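Local coordinates for protein 3-phytase (Klebsiella pneumoniae, PDB 2WNH) that probably removes phosphate groups from phytate (inositol hexakisphosphate), beginning at the 3-position, as a member of the histidine acid phosphatase family, at residues Asp53-Gly58 and Pro97-Arg102; Ala62-Lys67 and Gln106-Gly111; Glu89-Arg94 and Cys116-His121. The protein carries 3 engineered substitutions. One frame throughout, in Å; residues are numbered along the deposited sequence.

How the interactions relate
The three contacts illustrate how chemistry follows depth in a fold. Interactions 1 and 2 both use helix 99-112: interaction 1 meets its first turn, near the surface, and interaction 2 its later turns, where every touching residue is buried. Interaction 3 joins the strand that precedes this helix to the segment that follows it and is only partly buried. Hydrogen bonds, one water and a guanidinium group dominate interaction 1, whereas interaction 2 is close apolar helix packing. Interaction 3 mixes an aromatic stack, a single backbone bridge and aliphatic contacts. Interactions 2 and 3 meet where V109 packs against I91 and V93, and all three lie beside a second subunit.

Interaction 1 (Asp53-Gly58 and Pro97-Arg102); sequences DGELTG and PLQRTR
The carbonyl oxygen of G54 is held twice by R100, once directly and once through water. R100 NH1 donates to G54 O at 2.7 Å, coming in on a lone pair in the carbonyl plane and using an N-H at the edge of the guanidinium plane. A water donates to the same G54 O at 2.9 Å and accepts from R100 N, also at 2.9 Å, so a backbone N-H of the first helical turn is satisfied. R100 CG sits between the backbone N and the carbonyl carbon (chi1 58°), and the chain then runs extended past G54 O, with R100 CD 3.3 Å from it. This is the N-terminal end of helix 99-112 receiving the loop that leads into helix 58-77, whose N-cap is T57. R100 also touches H25, the histidine of the RHGxRxP signature of histidine acid phosphatases. Next along the loop, L56 N gives a nearly straight bond of 3.1 Å to Q99 OE1, again on a lone pair in plane. The E55 carboxylate stacks on the Q99 amide, their planes 23° apart; E55 OE2 bonds to H52 and Q99 NE2 to the T50 carbonyl, both of the second subunit.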
# COMPACT_ATOMS: atom_id res chain seq x y z
N ASP B 53 8.53 15.35 32.39
CA ASP B 53 7.93 14.51 33.44
C ASP B 53 6.42 14.46 33.34
O ASP B 53 5.76 15.50 33.12
CB ASP B 53 8.31 15.02 34.85
CG ASP B 53 9.74 14.68 35.23
OD1 ASP B 53 10.36 13.84 34.55
OD2 ASP B 53 10.22 15.23 36.25
N GLY B 54 5.87 13.26 33.45
CA GLY B 54 4.41 13.07 33.38
C GLY B 54 3.73 13.10 32.00
O GLY B 54 2.51 12.90 31.93
N GLU B 55 4.48 13.37 30.93
CA GLU B 55 3.89 13.40 29.56
C GLU B 55 4.14 12.08 28.83
O GLU B 55 4.98 11.28 29.25
CB GLU B 55 4.38 14.61 28.77
CG GLU B 55 3.97 15.92 29.44
CD GLU B 55 4.22 17.15 28.59
OE1 GLU B 55 4.69 17.04 27.43
OE2 GLU B 55 3.94 18.26 29.10
N LEU B 56 3.38 11.83 27.76
CA LEU B 56 3.53 10.55 27.03
C LEU B 56 4.83 10.62 26.21
O LEU B 56 5.05 11.57 25.44
CB LEU B 56 2.34 10.31 26.09
CG LEU B 56 2.38 9.02 25.24
CD1 LEU B 56 2.16 7.80 26.10
CD2 LEU B 56 1.33 9.06 24.11
N THR B 57 5.69 9.61 26.36
CA THR B 57 6.95 9.62 25.61
C THR B 57 6.71 9.19 24.16
O THR B 57 5.68 8.58 23.87
CB THR B 57 7.99 8.67 26.22
OG1 THR B 57 7.61 7.31 25.98
CG2 THR B 57 8.14 8.92 27.73
N GLY B 58 7.67 9.49 23.28
CA GLY B 58 7.54 9.09 21.88
C GLY B 58 7.47 7.58 21.77
O GLY B 58 6.65 7.02 21.03
N PRO B 97 -8.32 14.77 30.60
CA PRO B 97 -7.74 15.96 29.96
C PRO B 97 -6.23 16.15 30.08
O PRO B 97 -5.70 17.08 29.45
CB PRO B 97 -8.52 17.14 30.60
CG PRO B 97 -8.97 16.63 31.91
CD PRO B 97 -9.21 15.13 31.73
N LEU B 98 -5.54 15.29 30.83
CA LEU B 98 -4.08 15.40 30.94
C LEU B 98 -3.46 15.13 29.57
O LEU B 98 -4.03 14.40 28.74
CB LEU B 98 -3.51 14.41 31.98
CG LEU B 98 -3.62 14.80 33.45
CD1 LEU B 98 -5.04 14.59 33.93
CD2 LEU B 98 -2.67 14.00 34.31
N GLN B 99 -2.31 15.76 29.31
CA GLN B 99 -1.58 15.54 28.06
C GLN B 99 -1.37 14.03 27.80
O GLN B 99 -1.58 13.56 26.67
CB GLN B 99 -0.22 16.25 28.10
CG GLN B 99 0.50 16.36 26.73
CD GLN B 99 1.31 15.10 26.38
OE1 GLN B 99 1.50 14.20 27.19
NE2 GLN B 99 1.77 15.04 25.13
N ARG B 100 -0.94 13.30 28.82
CA ARG B 100 -0.53 11.88 28.64
C ARG B 100 -1.69 11.00 28.14
O ARG B 100 -1.49 10.10 27.33
CB ARG B 100 0.17 11.26 29.88
CG ARG B 100 -0.62 11.26 31.18
CD ARG B 100 0.22 10.59 32.25
NE ARG B 100 -0.36 10.75 33.58
CZ ARG B 100 -0.03 11.71 34.43
NH1 ARG B 100 0.86 12.64 34.10
NH2 ARG B 100 -0.61 11.78 35.61
N THR B 101 -2.89 11.30 28.62
CA THR B 101 -4.09 10.56 28.24
C THR B 101 -4.65 11.05 26.90
O THR B 101 -5.07 10.23 26.09
CB THR B 101 -5.17 10.64 29.36
OG1 THR B 101 -5.18 11.98 29.88
CG2 THR B 101 -4.83 9.72 30.48
N ARG B 102 -4.64 12.36 26.64
CA ARG B 102 -5.02 12.86 25.30
C ARG B 102 -4.10 12.24 24.23
O ARG B 102 -4.58 11.75 23.19
CB ARG B 102 -4.98 14.39 25.25
CG ARG B 102 -6.13 15.01 26.06
CD ARG B 102 -6.10 16.54 25.92
NE ARG B 102 -4.97 17.15 26.58
CZ ARG B 102 -4.06 17.94 25.99
NH1 ARG B 102 -4.15 18.22 24.69
NH2 ARG B 102 -3.06 18.45 26.71
O HOH W 1 0.31 14.57 31.17

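Interaction 2 (Ala62-Lys67 and Gln106-Gly111); sequences AAVVNK and QALVDG
K67 NZ, lying 3.7 Å from L108 CD2, is gripped by two carboxylates beyond the contact: E21 on strand 14-24 and E71 one turn further along its own helix. These two outside partners probably offset the cost of placing a charge in so buried a position. The lysine chain bends at chi2 (-90°), which carries its end toward L108, although the side chain sets out to one side of the neighbouring helix.

Around this polar end the contact is apolar, an example of how two helices approach closely when small residues line one of them. The axes of 62-67 and 106-111 come within 7.1 Å and cross at -45°. A107 and G111, one turn apart, form the low surface of the second helix. V64 sends CG1 between its neighbours, 3.6 Å from A107 CB and 3.5 Å from L108 CG, the latter tighter than usual van der Waals contact. V65 turns its two methyls to different partners: CG2 lies over the backbone of the other helix, 3.6 Å from A107 O, while CG1 meets the CA of G111. Because G111 has no side chain, its CA comes 3.7 Å from V65 O, making this a contact of backbone with backbone. D110, at the margin, has its carboxylate held by Y61 and by H59 and N221 of the second subunit. That subunit also adjoins the pair directly, setting its A62 against A62 and its L351 against V65.

In the fold, the pair belongs to the helical layer beside the mixed sheet. V109 of helix 99-112 packs on I91 and V93 of strand 91-95, and the bond to E21 ties helix 58-77 to strand 14-24.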
# COMPACT_ATOMS: atom_id res chain seq x y z
N ALA B 62 4.50 5.26 20.21
CA ALA B 62 4.75 4.17 19.25
C ALA B 62 4.21 2.83 19.72
O ALA B 62 3.60 2.12 18.96
CB ALA B 62 6.23 4.06 18.91
N ALA B 63 4.42 2.50 21.00
CA ALA B 63 3.89 1.25 21.54
C ALA B 63 2.36 1.21 21.53
O ALA B 63 1.77 0.17 21.26
CB ALA B 63 4.42 1.01 22.95
N VAL B 64 1.74 2.35 21.83
CA VAL B 64 0.27 2.46 21.81
C VAL B 64 -0.25 2.34 20.37
O VAL B 64 -1.23 1.61 20.12
CB VAL B 64 -0.24 3.71 22.56
CG1 VAL B 64 -1.76 3.85 22.38
CG2 VAL B 64 0.06 3.57 24.06
N VAL B 65 0.41 3.01 19.42
CA VAL B 65 0.04 2.82 18.00
C VAL B 65 0.05 1.34 17.61
O VAL B 65 -0.87 0.87 16.91
CB VAL B 65 0.98 3.63 17.04
CG1 VAL B 65 0.78 3.20 15.53
CG2 VAL B 65 0.75 5.16 17.19
N ASN B 66 1.07 0.60 18.06
CA ASN B 66 1.18 -0.84 17.69
C ASN B 66 -0.03 -1.63 18.17
O ASN B 66 -0.63 -2.42 17.44
CB ASN B 66 2.45 -1.48 18.27
CG ASN B 66 3.75 -1.00 17.60
OD1 ASN B 66 4.82 -1.12 18.18
ND2 ASN B 66 3.65 -0.47 16.40
N LYS B 67 -0.42 -1.39 19.42
CA LYS B 67 -1.61 -2.04 19.96
C LYS B 67 -2.89 -1.60 19.21
O LYS B 67 -3.71 -2.45 18.83
CB LYS B 67 -1.67 -1.75 21.47
CG LYS B 67 -2.83 -2.45 22.23
CD LYS B 67 -4.04 -1.57 22.23
CE LYS B 67 -5.12 -2.10 23.17
NZ LYS B 67 -6.18 -1.02 23.22
N GLN B 106 -5.06 9.73 21.08
CA GLN B 106 -4.64 9.98 19.69
C GLN B 106 -3.87 8.79 19.10
O GLN B 106 -4.18 8.36 17.98
CB GLN B 106 -3.81 11.26 19.59
CG GLN B 106 -4.61 12.54 19.91
CD GLN B 106 -3.74 13.76 19.86
OE1 GLN B 106 -4.14 14.83 19.37
NE2 GLN B 106 -2.53 13.61 20.34
N ALA B 107 -2.91 8.26 19.85
CA ALA B 107 -2.11 7.11 19.39
C ALA B 107 -2.97 5.90 19.05
O ALA B 107 -2.71 5.22 18.04
CB ALA B 107 -1.02 6.74 20.40
N LEU B 108 -3.99 5.61 19.87
CA LEU B 108 -4.81 4.43 19.63
C LEU B 108 -5.57 4.54 18.32
O LEU B 108 -5.59 3.56 17.57
CB LEU B 108 -5.84 4.21 20.75
CG LEU B 108 -5.19 3.60 22.01
CD1 LEU B 108 -6.10 3.67 23.25
CD2 LEU B 108 -4.79 2.13 21.78
N VAL B 109 -6.15 5.71 18.03
CA VAL B 109 -6.93 5.86 16.77
C VAL B 109 -6.02 6.09 15.55
O VAL B 109 -6.37 5.70 14.43
CB VAL B 109 -8.08 6.90 16.88
CG1 VAL B 109 -9.18 6.35 17.79
CG2 VAL B 109 -7.55 8.25 17.40
N ASP B 110 -4.86 6.70 15.79
CA ASP B 110 -3.77 6.82 14.79
C ASP B 110 -3.39 5.42 14.26
O ASP B 110 -3.27 5.22 13.05
CB ASP B 110 -2.56 7.49 15.48
CG ASP B 110 -1.59 8.18 14.50
OD1 ASP B 110 -1.78 8.19 13.26
OD2 ASP B 110 -0.61 8.76 15.02
N GLY B 111 -3.26 4.45 15.16
CA GLY B 111 -2.96 3.06 14.79
C GLY B 111 -4.16 2.34 14.20
O GLY B 111 -4.07 1.65 13.16

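Interaction 3 (Glu89-Arg94 and Cys116-His121); sequences ESIYVR and CGVAIH
The imidazole of H121 has the ring of Y92 over one face and the carbonyl oxygen of V93 at its edge. The two rings form an offset stack, with centroids 4.4 Å apart and planes inclined by only 12°. The overlap is partial: Y92 CE1 stands above the rim of the imidazole, 3.3 Å from H121 CD2, and the phenol oxygen extends toward H121 CB and CG. In the imidazole plane, H121 CD2 approaches V93 O to 3.2 Å. H121 CG lies anti to its own carbonyl carbon (chi1 -47°), which swings the ring back across Y92. The hydroxyl of Y92 is bonded to L404 N, which helps hold the phenol in place.

The backbones add a single beta bridge between R94 and H121. H121 N donates to V93 O at 2.9 Å, a somewhat bent bond (137°). Beside it, R94 CA makes a CH...O contact of 3.4 Å with H121 O. Toward I91 and V118 the chains splay apart, and a water bridges the widening gap: it accepts from V93 N at 3.0 Å and donates to A119 O at 2.9 Å. Two aliphatic pairs line the inner side, V93 CG1 against I120 CG2 at 3.7 Å and, more loosely, I91 CG2 against V118 CG1. The C116-C85 disulfide ties the start of 116-121 to the chain just before the strand.

Strand 91-95 leads into helix 99-112, and the chain then returns beside the strand as an irregular segment running in roughly the same direction. Strand 91-95 pairs in parallel with 284-289 through the backbones of Y92 and R94, while helix 99-112 sets A105 against V93 and V109 against V118.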
# COMPACT_ATOMS: atom_id res chain seq x y z
N GLU B 89 -20.49 6.90 13.79
CA GLU B 89 -21.08 5.65 14.30
C GLU B 89 -20.06 4.56 14.72
O GLU B 89 -20.41 3.63 15.45
CB GLU B 89 -22.07 5.13 13.25
CG GLU B 89 -22.96 3.98 13.70
CD GLU B 89 -23.87 3.50 12.57
OE1 GLU B 89 -23.96 4.18 11.52
OE2 GLU B 89 -24.47 2.42 12.74
N SER B 90 -18.81 4.70 14.28
CA SER B 90 -17.80 3.68 14.48
C SER B 90 -17.23 3.76 15.90
O SER B 90 -17.05 2.74 16.55
CB SER B 90 -16.63 3.85 13.51
OG SER B 90 -17.04 3.79 12.15
N ILE B 91 -16.86 4.97 16.32
CA ILE B 91 -16.10 5.16 17.57
C ILE B 91 -16.38 6.52 18.21
O ILE B 91 -16.64 7.51 17.51
CB ILE B 91 -14.56 4.97 17.33
CG1 ILE B 91 -13.75 4.87 18.65
CG2 ILE B 91 -14.00 6.04 16.37
CD1 ILE B 91 -12.31 4.49 18.40
N TYR B 92 -16.35 6.53 19.54
CA TYR B 92 -16.31 7.78 20.31
C TYR B 92 -15.18 7.63 21.30
O TYR B 92 -15.16 6.66 22.07
CB TYR B 92 -17.64 8.08 21.04
CG TYR B 92 -17.64 9.43 21.73
CD1 TYR B 92 -17.86 10.61 21.01
CD2 TYR B 92 -17.39 9.53 23.10
CE1 TYR B 92 -17.83 11.86 21.65
CE2 TYR B 92 -17.37 10.77 23.74
CZ TYR B 92 -17.59 11.92 23.01
OH TYR B 92 -17.55 13.14 23.67
N VAL B 93 -14.25 8.58 21.27
CA VAL B 93 -13.09 8.54 22.17
C VAL B 93 -13.15 9.66 23.18
O VAL B 93 -13.20 10.85 22.81
CB VAL B 93 -11.75 8.62 21.37
CG1 VAL B 93 -10.57 8.49 22.32
CG2 VAL B 93 -11.70 7.52 20.28
N ARG B 94 -13.15 9.29 24.46
CA ARG B 94 -13.15 10.26 25.55
C ARG B 94 -11.91 10.03 26.44
O ARG B 94 -11.75 8.97 27.04
CB ARG B 94 -14.45 10.12 26.37
CG ARG B 94 -14.50 11.11 27.55
CD ARG B 94 -15.93 11.33 28.01
NE ARG B 94 -15.98 12.01 29.31
CZ ARG B 94 -17.12 12.45 29.83
NH1 ARG B 94 -18.25 12.32 29.13
NH2 ARG B 94 -17.13 13.03 31.03
N CYS B 116 -6.44 8.35 8.91
CA CYS B 116 -7.84 8.79 8.87
C CYS B 116 -8.17 10.12 9.60
O CYS B 116 -9.33 10.58 9.56
CB CYS B 116 -8.76 7.66 9.38
SG CYS B 116 -8.73 6.25 8.28
N GLY B 117 -7.19 10.74 10.23
CA GLY B 117 -7.41 11.97 11.03
C GLY B 117 -8.58 11.89 12.01
O GLY B 117 -9.41 12.80 12.07
N VAL B 118 -8.66 10.78 12.75
CA VAL B 118 -9.73 10.59 13.75
C VAL B 118 -9.45 11.48 14.96
O VAL B 118 -8.34 11.48 15.51
CB VAL B 118 -9.87 9.11 14.15
CG1 VAL B 118 -11.01 8.94 15.17
CG2 VAL B 118 -10.16 8.25 12.90
N ALA B 119 -10.46 12.27 15.33
CA ALA B 119 -10.34 13.16 16.49
C ALA B 119 -10.73 12.47 17.80
O ALA B 119 -11.36 11.40 17.81
CB ALA B 119 -11.18 14.43 16.29
N ILE B 120 -10.32 13.09 18.90
CA ILE B 120 -10.67 12.60 20.22
C ILE B 120 -11.42 13.71 20.97
O ILE B 120 -11.50 14.87 20.49
CB ILE B 120 -9.41 12.13 21.02
CG1 ILE B 120 -8.44 13.30 21.23
CG2 ILE B 120 -8.73 10.96 20.28
CD1 ILE B 120 -7.63 13.19 22.49
N HIS B 121 -12.00 13.38 22.12
CA HIS B 121 -12.75 14.37 22.91
C HIS B 121 -12.26 14.37 24.36
O HIS B 121 -11.84 13.33 24.88
CB HIS B 121 -14.25 14.07 22.87
CG HIS B 121 -14.76 13.81 21.48
ND1 HIS B 121 -15.24 14.81 20.66
CD2 HIS B 121 -14.81 12.67 20.76
CE1 HIS B 121 -15.59 14.29 19.49
NE2 HIS B 121 -15.35 12.99 19.53
O HOH W 2 -13.83 10.17 18.75